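Local coordinates for protein macrolide 2'-phosphotransferase MphH (Brachybacterium faecium, PDB 5UXD) that probably inactivates macrolide antibiotics such as azithromycin, which it binds, by transferring a phosphate to their 2'-hydroxyl, at residues Leu33-Ala38 with Arg51-Pro56. Residues are numbered along the deposited sequence; the frame is centred on the assembly and turned at random.
Sequences LDFRVA and RLPRRP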
ATOM      1  N   LEU A  33      -3.234  -8.448 -12.294  1.00 28.99           N
ATOM      2  CA  LEU A  33      -4.178  -7.944 -13.282  1.00 32.24           C
ATOM      3  C   LEU A  33      -3.575  -6.859 -14.166  1.00 26.29           C
ATOM      4  O   LEU A  33      -4.051  -6.653 -15.290  1.00 31.77           O
ATOM      5  CB  LEU A  33      -5.429  -7.395 -12.589  1.00 35.32           C
ATOM      6  CG  LEU A  33      -6.304  -8.392 -11.827  1.00 49.05           C
ATOM      7  CD1 LEU A  33      -7.392  -7.640 -11.077  1.00 37.90           C
ATOM      8  CD2 LEU A  33      -6.904  -9.424 -12.775  1.00 40.96           C
ATOM      9  N   ASP A  34      -2.545  -6.156 -13.687  1.00 22.88           N
ATOM     10  CA  ASP A  34      -1.930  -5.081 -14.457  1.00 24.25           C
ATOM     11  C   ASP A  34      -0.530  -5.394 -14.967  1.00 27.44           C
ATOM     12  O   ASP A  34      -0.110  -4.799 -15.966  1.00 20.36           O
ATOM     13  CB  ASP A  34      -1.879  -3.797 -13.624  1.00 24.88           C
ATOM     14  CG  ASP A  34      -3.249  -3.170 -13.450  1.00 37.90           C
ATOM     15  OD1 ASP A  34      -4.199  -3.649 -14.104  1.00 38.12           O
ATOM     16  OD2 ASP A  34      -3.374  -2.204 -12.670  1.00 34.35           O
ATOM     17  N   PHE A  35       0.200  -6.295 -14.315  1.00 20.49           N
ATOM     18  CA  PHE A  35       1.553  -6.621 -14.730  1.00 19.98           C
ATOM     19  C   PHE A  35       1.762  -8.127 -14.673  1.00 24.96           C
ATOM     20  O   PHE A  35       1.198  -8.823 -13.825  1.00 28.23           O
ATOM     21  CB  PHE A  35       2.619  -5.966 -13.848  1.00 17.76           C
ATOM     22  CG  PHE A  35       2.573  -4.469 -13.828  1.00 28.79           C
ATOM     23  CD1 PHE A  35       1.679  -3.805 -13.012  1.00 26.98           C
ATOM     24  CD2 PHE A  35       3.450  -3.730 -14.598  1.00 25.21           C
ATOM     25  CE1 PHE A  35       1.646  -2.427 -12.985  1.00 20.63           C
ATOM     26  CE2 PHE A  35       3.422  -2.356 -14.577  1.00 24.65           C
ATOM     27  CZ  PHE A  35       2.519  -1.705 -13.770  1.00 24.66           C
ATOM     28  N   ARG A  36       2.576  -8.616 -15.591  1.00 22.53           N
ATOM     29  CA  ARG A  36       3.195  -9.926 -15.455  1.00 22.45           C
ATOM     30  C   ARG A  36       4.535  -9.714 -14.761  1.00 22.68           C
ATOM     31  O   ARG A  36       5.234  -8.748 -15.054  1.00 21.83           O
ATOM     32  CB  ARG A  36       3.382 -10.566 -16.826  1.00 24.49           C
ATOM     33  CG  ARG A  36       3.611 -12.057 -16.815  1.00 27.55           C
ATOM     34  CD  ARG A  36       3.856 -12.552 -18.219  1.00 27.45           C
ATOM     35  NE  ARG A  36       4.292 -13.939 -18.221  1.00 32.65           N
ATOM     36  CZ  ARG A  36       4.894 -14.528 -19.247  1.00 33.74           C
ATOM     37  NH1 ARG A  36       5.126 -13.841 -20.360  1.00 27.63           N
ATOM     38  NH2 ARG A  36       5.262 -15.797 -19.155  1.00 28.35           N
ATOM     39  N   VAL A  37       4.871 -10.582 -13.811  1.00 18.34           N
ATOM     40  CA  VAL A  37       6.078 -10.414 -13.005  1.00 20.71           C
ATOM     41  C   VAL A  37       6.987 -11.619 -13.205  1.00 22.93           C
ATOM     42  O   VAL A  37       6.523 -12.764 -13.164  1.00 26.53           O
ATOM     43  CB  VAL A  37       5.744 -10.230 -11.515  1.00 25.64           C
ATOM     44  CG1 VAL A  37       7.024 -10.166 -10.690  1.00 26.45           C
ATOM     45  CG2 VAL A  37       4.887  -8.971 -11.307  1.00 22.38           C
ATOM     46  N   ALA A  38       8.278 -11.363 -13.416  1.00 19.90           N
ATOM     47  CA  ALA A  38       9.271 -12.424 -13.505  1.00 19.04           C
ATOM     48  C   ALA A  38      10.432 -12.149 -12.556  1.00 24.71           C
ATOM     49  O   ALA A  38      10.781 -10.995 -12.283  1.00 23.23           O
ATOM     50  CB  ALA A  38       9.804 -12.593 -14.942  1.00 17.70           C
ATOM     51  N   ARG A  51       8.890  -6.448 -14.157  1.00 17.86           N
ATOM     52  CA  ARG A  51       7.464  -6.139 -14.223  1.00 12.85           C
ATOM     53  C   ARG A  51       7.114  -5.837 -15.671  1.00 21.95           C
ATOM     54  O   ARG A  51       7.697  -4.928 -16.270  1.00 23.21           O
ATOM     55  CB  ARG A  51       7.092  -4.956 -13.323  1.00 21.23           C
ATOM     56  CG  ARG A  51       7.484  -5.135 -11.873  1.00 26.33           C
ATOM     57  CD  ARG A  51       7.193  -3.857 -11.085  1.00 39.81           C
ATOM     58  NE  ARG A  51       5.763  -3.639 -10.892  1.00 30.32           N
ATOM     59  CZ  ARG A  51       5.196  -2.439 -10.777  1.00 32.91           C
ATOM     60  NH1 ARG A  51       5.930  -1.339 -10.855  1.00 31.25           N
ATOM     61  NH2 ARG A  51       3.887  -2.339 -10.591  1.00 43.58           N
ATOM     62  N   LEU A  52       6.181  -6.607 -16.235  1.00 18.81           N
ATOM     63  CA  LEU A  52       5.808  -6.442 -17.636  1.00 19.13           C
ATOM     64  C   LEU A  52       4.418  -5.831 -17.742  1.00 20.33           C
ATOM     65  O   LEU A  52       3.429  -6.504 -17.415  1.00 19.30           O
ATOM     66  CB  LEU A  52       5.857  -7.785 -18.365  1.00 20.93           C
ATOM     67  CG  LEU A  52       7.257  -8.281 -18.750  1.00 27.69           C
ATOM     68  CD1 LEU A  52       8.049  -8.765 -17.539  1.00 22.08           C
ATOM     69  CD2 LEU A  52       7.116  -9.386 -19.767  1.00 26.00           C
ATOM     70  N   PRO A  53       4.285  -4.583 -18.201  1.00 22.24           N
ATOM     71  CA  PRO A  53       2.956  -3.949 -18.256  1.00 19.36           C
ATOM     72  C   PRO A  53       2.041  -4.660 -19.244  1.00 20.57           C
ATOM     73  O   PRO A  53       2.394  -4.857 -20.410  1.00 23.55           O
ATOM     74  CB  PRO A  53       3.261  -2.509 -18.695  1.00 18.70           C
ATOM     75  CG  PRO A  53       4.739  -2.307 -18.354  1.00 15.66           C
ATOM     76  CD  PRO A  53       5.367  -3.659 -18.575  1.00 15.67           C
ATOM     77  N   ARG A  54       0.857  -5.061 -18.760  1.00 18.53           N
ATOM     78  CA  ARG A  54      -0.071  -5.825 -19.588  1.00 19.85           C
ATOM     79  C   ARG A  54      -0.766  -4.972 -20.646  1.00 21.67           C
ATOM     80  O   ARG A  54      -1.128  -5.490 -21.711  1.00 25.48           O
ATOM     81  CB  ARG A  54      -1.125  -6.502 -18.714  1.00 20.42           C
ATOM     82  CG  ARG A  54      -0.587  -7.612 -17.827  1.00 24.41           C
ATOM     83  CD  ARG A  54      -1.748  -8.402 -17.205  1.00 28.58           C
ATOM     84  NE  ARG A  54      -1.295  -9.395 -16.229  1.00 30.97           N
ATOM     85  CZ  ARG A  54      -0.878 -10.616 -16.550  1.00 38.39           C
ATOM     86  NH1 ARG A  54      -0.846 -10.993 -17.822  1.00 40.60           N
ATOM     87  NH2 ARG A  54      -0.485 -11.461 -15.603  1.00 33.49           N
ATOM     88  N   ARG A  55      -0.978  -3.687 -20.369  1.00 21.08           N
ATOM     89  CA  ARG A  55      -1.719  -2.778 -21.238  1.00 23.27           C
ATOM     90  C   ARG A  55      -1.109  -1.392 -21.107  1.00 19.90           C
ATOM     91  O   ARG A  55      -0.619  -1.034 -20.028  1.00 20.42           O
ATOM     92  CB  ARG A  55      -3.213  -2.697 -20.875  1.00 22.74           C
ATOM     93  CG  ARG A  55      -3.937  -4.020 -20.686  1.00 33.39           C
ATOM     94  CD  ARG A  55      -5.330  -3.804 -20.105  1.00 30.05           C
ATOM     95  NE  ARG A  55      -5.299  -3.126 -18.815  1.00 28.44           N
ATOM     96  CZ  ARG A  55      -5.009  -3.720 -17.660  1.00 32.57           C
ATOM     97  NH1 ARG A  55      -4.722  -5.014 -17.632  1.00 25.87           N
ATOM     98  NH2 ARG A  55      -5.001  -3.020 -16.532  1.00 32.58           N
ATOM     99  N   PRO A  56      -1.174  -0.570 -22.158  1.00 16.41           N
ATOM    100  CA  PRO A  56      -0.675   0.812 -22.031  1.00 16.81           C
ATOM    101  C   PRO A  56      -1.343   1.615 -20.913  1.00 20.46           C
ATOM    102  O   PRO A  56      -0.736   2.560 -20.386  1.00 20.96           O
ATOM    103  CB  PRO A  56      -0.977   1.410 -23.416  1.00 16.22           C
ATOM    104  CG  PRO A  56      -0.981   0.219 -24.340  1.00 27.56           C
ATOM    105  CD  PRO A  56      -1.603  -0.885 -23.534  1.00 23.57           C
TER
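Arg36 and Leu52 form a hydrogen-bonded antiparallel pair, Arg36 N giving to Leu52 O at 2.9 Å and Leu52 N to Arg36 O at 2.6 Å, flanked by the non-hydrogen-bonded pairs Phe35-Pro53 and Val37-Arg51. One further backbone bond, Arg54 N to Asp34 O, ties the loops together just past the last bridge.

On the face carrying Phe35, Pro53 and Arg51, the arginine makes a cation-pi contact: its CZ lies 4.1 Å from the centroid of the Phe35 ring, almost straight above the ring centre. Arg51 NH2 comes down near the rim, 3.3 Å from Phe35 CE1, and the two planes are inclined by 34° rather than stacked flat. A bend at chi3 of Arg51 (71°) folds its guanidinium back over the ring. Pro53 CG packs against Phe35 CE2 at 4.0 Å.

Arg55, in the loop after strand 47-53, grips the segment leading into strand 35-42, meeting Leu33 O and Asp34 OD1 at the edge of its guanidinium. Arg55 NH1 donates to Leu33 O almost straight (168°), in the plane of both groups; Arg55 NH2 makes a salt bridge with Asp34 OD1 at 2.6 Å, meeting it from above the carboxylate plane. Asp57 pairs with NE of the same arginine. Arg54 lies along the backbone of Leu33-Arg36, its NE hydrogen-bonded to Gly32 O.

On the other face, Arg36 and Leu52 meet through their CB atoms, and the extended Arg36 chain leads off to salt bridges with Glu30 and Asp6. This hairpin belongs to the antiparallel sheet of the kinase-like N-terminal lobe: strand 26-29 flanks 35-42, strand 91-94 flanks 47-53, and helix 7-16 packs on Leu52 and Arg36. Arg51, a GDP-binding residue in another structure of this protein, touches Tyr93 and Ile91 of strand 91-94.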